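Local atomic coordinates of endo-pectate lyase (Erwinia chrysanthemi, PDB entry 3B90), a protein that probably cleaves polygalacturonate and methylated pectins by endo-acting, calcium-dependent beta-elimination, its catalytic domain forming a right-handed parallel beta-helix. Residues 68-73 / 90-95; 122-127 / 152-157. All coordinates share one frame; numbering follows the deposited sequence.

Contact 1 of 2, residues 68-73 / 90-95. With CA (calcium ion), chain C.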
loop_
_atom_site.group_PDB
_atom_site.type_symbol
_atom_site.label_atom_id
_atom_site.label_comp_id
_atom_site.label_asym_id
_atom_site.label_seq_id
_atom_site.Cartn_x
_atom_site.Cartn_y
_atom_site.Cartn_z
ATOM N N ASN A 68 2.168 3.656 13.118
ATOM C CA ASN A 68 1.307 2.902 14.027
ATOM C C ASN A 68 -0.180 3.110 13.750
ATOM O O ASN A 68 -0.934 3.599 14.592
ATOM C CB ASN A 68 1.636 3.195 15.499
ATOM C CG ASN A 68 1.056 2.143 16.446
ATOM O OD1 ASN A 68 1.268 0.940 16.260
ATOM N ND2 ASN A 68 0.329 2.593 17.468
ATOM N N VAL A 69 -0.586 2.762 12.537
ATOM C CA VAL A 69 -1.982 2.866 12.156
ATOM C C VAL A 69 -2.471 1.441 11.981
ATOM O O VAL A 69 -1.739 0.573 11.495
ATOM C CB VAL A 69 -2.189 3.689 10.847
ATOM C CG1 VAL A 69 -3.660 3.678 10.440
ATOM C CG2 VAL A 69 -1.752 5.137 11.068
ATOM N N ILE A 70 -3.678 1.190 12.470
ATOM C CA ILE A 70 -4.287 -0.123 12.371
ATOM C C ILE A 70 -5.564 -0.071 11.538
ATOM O O ILE A 70 -6.446 0.762 11.785
ATOM C CB ILE A 70 -4.623 -0.705 13.769
ATOM C CG1 ILE A 70 -3.340 -0.925 14.575
ATOM C CG2 ILE A 70 -5.360 -2.026 13.621
ATOM C CD1 ILE A 70 -3.569 -1.576 15.934
ATOM N N TRP A 71 -5.623 -0.937 10.528
ATOM C CA TRP A 71 -6.775 -1.071 9.650
ATOM C C TRP A 71 -7.441 -2.396 10.019
ATOM O O TRP A 71 -6.919 -3.468 9.694
ATOM C CB TRP A 71 -6.344 -1.126 8.176
ATOM C CG TRP A 71 -5.838 0.168 7.612
ATOM C CD1 TRP A 71 -6.546 1.075 6.867
ATOM C CD2 TRP A 71 -4.504 0.677 7.698
ATOM N NE1 TRP A 71 -5.730 2.115 6.477
ATOM C CE2 TRP A 71 -4.471 1.895 6.973
ATOM C CE3 TRP A 71 -3.327 0.220 8.307
ATOM C CZ2 TRP A 71 -3.305 2.659 6.844
ATOM C CZ3 TRP A 71 -2.165 0.982 8.174
ATOM C CH2 TRP A 71 -2.165 2.185 7.450
ATOM N N GLU A 72 -8.575 -2.319 10.715
ATOM C CA GLU A 72 -9.313 -3.509 11.143
ATOM C C GLU A 72 -9.857 -4.371 9.999
ATOM O O GLU A 72 -10.052 -5.569 10.160
ATOM C CB GLU A 72 -10.424 -3.109 12.120
ATOM C CG GLU A 72 -9.902 -2.896 13.537
ATOM C CD GLU A 72 -10.843 -2.101 14.429
ATOM O OE1 GLU A 72 -10.335 -1.422 15.348
ATOM O OE2 GLU A 72 -12.073 -2.144 14.217
ATOM N N ASP A 73 -10.110 -3.743 8.855
ATOM C CA ASP A 73 -10.593 -4.419 7.656
ATOM C C ASP A 73 -10.478 -3.408 6.527
ATOM O O ASP A 73 -11.352 -2.548 6.359
ATOM C CB ASP A 73 -12.057 -4.884 7.805
ATOM C CG ASP A 73 -12.479 -5.874 6.719
ATOM O OD1 ASP A 73 -11.751 -6.036 5.719
ATOM O OD2 ASP A 73 -13.547 -6.509 6.868
ATOM N N GLY A 90 5.597 0.829 10.795
ATOM C CA GLY A 90 4.876 -0.052 11.692
ATOM C C GLY A 90 3.389 -0.052 11.406
ATOM O O GLY A 90 2.957 0.361 10.333
ATOM N N GLY A 91 2.602 -0.480 12.380
ATOM C CA GLY A 91 1.168 -0.540 12.190
ATOM C C GLY A 91 0.782 -1.931 11.734
ATOM O O GLY A 91 1.649 -2.772 11.477
ATOM N N ILE A 92 -0.520 -2.181 11.663
ATOM C CA ILE A 92 -1.051 -3.474 11.253
ATOM C C ILE A 92 -2.178 -3.219 10.277
ATOM O O ILE A 92 -2.998 -2.334 10.502
ATOM C CB ILE A 92 -1.657 -4.247 12.440
ATOM C CG1 ILE A 92 -0.656 -4.355 13.589
ATOM C CG2 ILE A 92 -2.082 -5.629 11.992
ATOM C CD1 ILE A 92 -1.282 -4.784 14.899
ATOM N N ALA A 93 -2.213 -3.988 9.190
ATOM C CA ALA A 93 -3.263 -3.837 8.202
ATOM C C ALA A 93 -3.956 -5.169 7.972
ATOM O O ALA A 93 -3.393 -6.077 7.371
ATOM C CB ALA A 93 -2.691 -3.296 6.905
ATOM N N HIS A 94 -5.179 -5.283 8.477
ATOM C CA HIS A 94 -5.971 -6.500 8.335
ATOM C C HIS A 94 -6.971 -6.414 7.183
ATOM O O HIS A 94 -7.509 -5.352 6.888
ATOM C CB HIS A 94 -6.726 -6.788 9.638
ATOM C CG HIS A 94 -7.585 -8.014 9.585
ATOM N ND1 HIS A 94 -7.158 -9.238 10.052
ATOM C CD2 HIS A 94 -8.848 -8.203 9.136
ATOM C CE1 HIS A 94 -8.122 -10.128 9.893
ATOM N NE2 HIS A 94 -9.159 -9.525 9.339
ATOM N N ASN A 95 -7.234 -7.561 6.569
ATOM C CA ASN A 95 -8.186 -7.672 5.475
ATOM C C ASN A 95 -8.630 -9.140 5.471
ATOM O O ASN A 95 -7.931 -10.005 6.007
ATOM C CB ASN A 95 -7.522 -7.294 4.146
ATOM C CG ASN A 95 -8.518 -6.789 3.112
ATOM O OD1 ASN A 95 -9.726 -6.752 3.357
ATOM N ND2 ASN A 95 -8.012 -6.382 1.952
HETATM CA CA CA C . -11.725 -5.785 3.221
HETATM O O HOH W 1 1.428 2.526 9.898
HETATM O O HOH W 2 -11.050 -5.084 0.874
HETATM O O HOH W 3 -12.398 -7.776 2.497
#

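Contact 2 of 2, residues 122-127 / 152-157. With SO4 (sulfate ion), chain F.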
loop_
_atom_site.group_PDB
_atom_site.type_symbol
_atom_site.label_atom_id
_atom_site.label_comp_id
_atom_site.label_asym_id
_atom_site.label_seq_id
_atom_site.Cartn_x
_atom_site.Cartn_y
_atom_site.Cartn_z
ATOM N N ASN A 122 8.578 -2.699 10.495
ATOM C CA ASN A 122 7.840 -3.961 10.588
ATOM C C ASN A 122 6.315 -3.845 10.421
ATOM O O ASN A 122 5.545 -4.357 11.248
ATOM C CB ASN A 122 8.184 -4.629 11.930
ATOM C CG ASN A 122 8.068 -6.129 11.888
ATOM O OD1 ASN A 122 7.706 -6.712 10.870
ATOM N ND2 ASN A 122 8.405 -6.775 13.008
ATOM N N PHE A 123 5.885 -3.145 9.371
ATOM C CA PHE A 123 4.458 -2.983 9.057
ATOM C C PHE A 123 3.934 -4.405 8.868
ATOM O O PHE A 123 4.523 -5.173 8.126
ATOM C CB PHE A 123 4.307 -2.164 7.756
ATOM C CG PHE A 123 2.898 -2.097 7.217
ATOM C CD1 PHE A 123 1.841 -1.661 8.014
ATOM C CD2 PHE A 123 2.629 -2.481 5.903
ATOM C CE1 PHE A 123 0.542 -1.610 7.516
ATOM C CE2 PHE A 123 1.332 -2.434 5.392
ATOM C CZ PHE A 123 0.284 -1.999 6.196
ATOM N N THR A 124 2.853 -4.757 9.561
ATOM C CA THR A 124 2.291 -6.109 9.488
ATOM C C THR A 124 0.939 -6.242 8.781
ATOM O O THR A 124 0.060 -5.396 8.935
ATOM C CB THR A 124 2.149 -6.710 10.913
ATOM O OG1 THR A 124 3.420 -6.672 11.574
ATOM C CG2 THR A 124 1.658 -8.153 10.869
ATOM N N LEU A 125 0.790 -7.320 8.012
ATOM C CA LEU A 125 -0.454 -7.626 7.310
ATOM C C LEU A 125 -1.057 -8.897 7.911
ATOM O O LEU A 125 -0.385 -9.922 8.011
ATOM C CB LEU A 125 -0.214 -7.845 5.806
ATOM C CG LEU A 125 0.201 -6.678 4.903
ATOM C CD1 LEU A 125 0.426 -7.170 3.491
ATOM C CD2 LEU A 125 -0.858 -5.604 4.899
ATOM N N THR A 126 -2.313 -8.811 8.336
ATOM C CA THR A 126 -3.022 -9.946 8.914
ATOM C C THR A 126 -4.261 -10.251 8.071
ATOM O O THR A 126 -4.775 -9.378 7.366
ATOM C CB THR A 126 -3.456 -9.664 10.367
ATOM O OG1 THR A 126 -4.302 -8.511 10.401
ATOM C CG2 THR A 126 -2.240 -9.416 11.260
ATOM N N GLY A 127 -4.736 -11.492 8.143
ATOM C CA GLY A 127 -5.898 -11.891 7.369
ATOM C C GLY A 127 -5.544 -12.269 5.938
ATOM O O GLY A 127 -4.434 -12.729 5.662
ATOM N N SER A 152 11.666 -3.744 6.090
ATOM C CA SER A 152 11.115 -4.689 7.078
ATOM C C SER A 152 9.581 -4.702 7.055
ATOM O O SER A 152 8.939 -3.649 7.097
ATOM C CB SER A 152 11.624 -4.409 8.501
ATOM O OG SER A 152 11.133 -3.186 9.036
ATOM N N ALA A 153 9.006 -5.900 6.968
ATOM C CA ALA A 153 7.554 -6.080 6.944
ATOM C C ALA A 153 7.173 -7.538 7.211
ATOM O O ALA A 153 7.935 -8.453 6.894
ATOM C CB ALA A 153 6.977 -5.622 5.600
ATOM N N THR A 154 5.998 -7.746 7.805
ATOM C CA THR A 154 5.513 -9.097 8.108
ATOM C C THR A 154 4.116 -9.384 7.566
ATOM O O THR A 154 3.190 -8.597 7.741
ATOM C CB THR A 154 5.496 -9.381 9.625
ATOM O OG1 THR A 154 4.890 -8.281 10.318
ATOM C CG2 THR A 154 6.902 -9.581 10.147
ATOM N N VAL A 155 3.976 -10.518 6.898
ATOM C CA VAL A 155 2.689 -10.916 6.360
ATOM C C VAL A 155 2.186 -12.112 7.167
ATOM O O VAL A 155 2.422 -13.268 6.808
ATOM C CB VAL A 155 2.781 -11.275 4.867
ATOM C CG1 VAL A 155 1.379 -11.558 4.302
ATOM C CG2 VAL A 155 3.455 -10.134 4.089
ATOM N N ASN A 156 1.573 -11.819 8.309
ATOM C CA ASN A 156 1.023 -12.862 9.169
ATOM C C ASN A 156 -0.341 -13.265 8.630
ATOM O O ASN A 156 -1.381 -12.983 9.237
ATOM C CB ASN A 156 0.868 -12.372 10.605
ATOM C CG ASN A 156 0.428 -13.483 11.539
ATOM O OD1 ASN A 156 0.495 -14.669 11.182
ATOM N ND2 ASN A 156 -0.032 -13.114 12.731
ATOM N N GLY A 157 -0.321 -13.933 7.485
ATOM C CA GLY A 157 -1.550 -14.353 6.848
ATOM C C GLY A 157 -1.272 -14.764 5.418
ATOM O O GLY A 157 -0.178 -15.225 5.096
HETATM S S SO4 F . 14.478 -1.400 9.360
HETATM O O1 SO4 F . 15.755 -1.623 8.567
HETATM O O2 SO4 F . 14.556 -2.422 10.473
HETATM O O3 SO4 F . 14.488 -0.098 9.909
HETATM O O4 SO4 F . 13.357 -1.689 8.546
HETATM O O HOH W 4 -4.138 -13.808 10.169
#

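Contact 1 of 2, residues 68-73 / 90-95
Trp71 lays the CE3 corner of its indole against Ala93, CE3 to CB 3.8 Å, while the carbonyl O of Ile92 sits at the ring's edge, in its plane. CG of Trp71 stands anti to the carbonyl carbon (chi1 -71°), which turns the indole back over Val69, whose CG1 lies over one ring face, displaced toward the rim. On the other side of the sheet Ile70 and Ile92 run alongside each other in the same sense, CD1 of Ile70 4.1 Å from CD1 of Ile92. Strands 69-71 and 92-95 run parallel in successive coils of the right-handed parallel beta-helix of this pectate lyase domain. Three backbone bonds tie them: Ile92 N to Val69 O, Trp71 N to Ile92 O, and His94 N to Trp71 O, the last at 2.8 Å. The His94 ring brings CD2 to 3.1 Å from Glu72 O, while its ND1 is hydrogen-bonded to OG1 of Thr126 on strand 123-126. At the C-terminal ends the Asp73 carboxylate and Asn95 amide, their planes 63° apart, converge on the calcium ion. Asp73 OD1 binds it at 2.5 Å and Asn95 OD1 at 2.2 Å. Two waters, with Ile74 O and Tyr100 O, complete the ligands.

Contact 2 of 2, residues 122-127 / 152-157
Different chi1 settings bring two threonine hydroxyls together: in Thr124 (chi1 -55°) OG1 is anti to the carbonyl carbon, whereas in Thr154 (chi1 47°) OG1 is flanked by both the backbone N and the carbonyl carbon. Thr124 OG1 and Thr154 OG1 are modelled 2.5 Å apart, a separation so short that its exact value is doubtful. Asn122, two residues ahead of Thr124, reaches the same spot, its amide OD1 lying 3.1 Å from Thr154 CG2 and accepting a weak hydrogen bond from Thr154 OG1. At the start of the pair, Asn122 N donates to Ser152 OG at 3.0 Å, and that hydroxyl gives its proton to O4 of a sulfate ion, probably from the crystallisation liquor. Thr151 OG1 is also hydrogen-bonded to the sulfate. Two backbone bonds knit the parallel strands, Thr154 N to Phe123 O and the short Leu125 N to Thr154 O, 2.7 Å. On the face away from the threonines, Leu125 CD1 meets Val155 CG2 at 4.3 Å. Near the C-terminal ends of the two segments a water accepts from Gly127 N and donates to Asn156 O, with Asn156 at the centre of an inverse gamma turn. In this parallel beta-helix, strand 123-126 has strand 92-95 as its other neighbour; strand 153-156 pairs on its other side with strand 172-180, while Leu132 of strand 131-135 packs inside on Phe123 and Leu125.

Overall arrangement
Contacts 1 and 2 are successive parallel pairings in one stack of beta-helix coils, their centres about 9 Å apart. Strands 92-95 and 123-126 join them: Ala93 N probably bonds to Thr124 O at 2.7 Å, and Phe123 CZ packs 3.3 Å from Ala93 CB. Each is partly buried, with Trp71 and Ala93 sharing the inward face with Phe123, Leu125, Ala153 and Val155. The outer rows differ: two isoleucines meet in contact 1, whereas hydroxyls and amides line the more open row of contact 2, where Asn122 and Asn156 are exposed. Contact 1 instead keeps its polar chemistry at one end, where the buried Asp73 and Asn95 hold a metal.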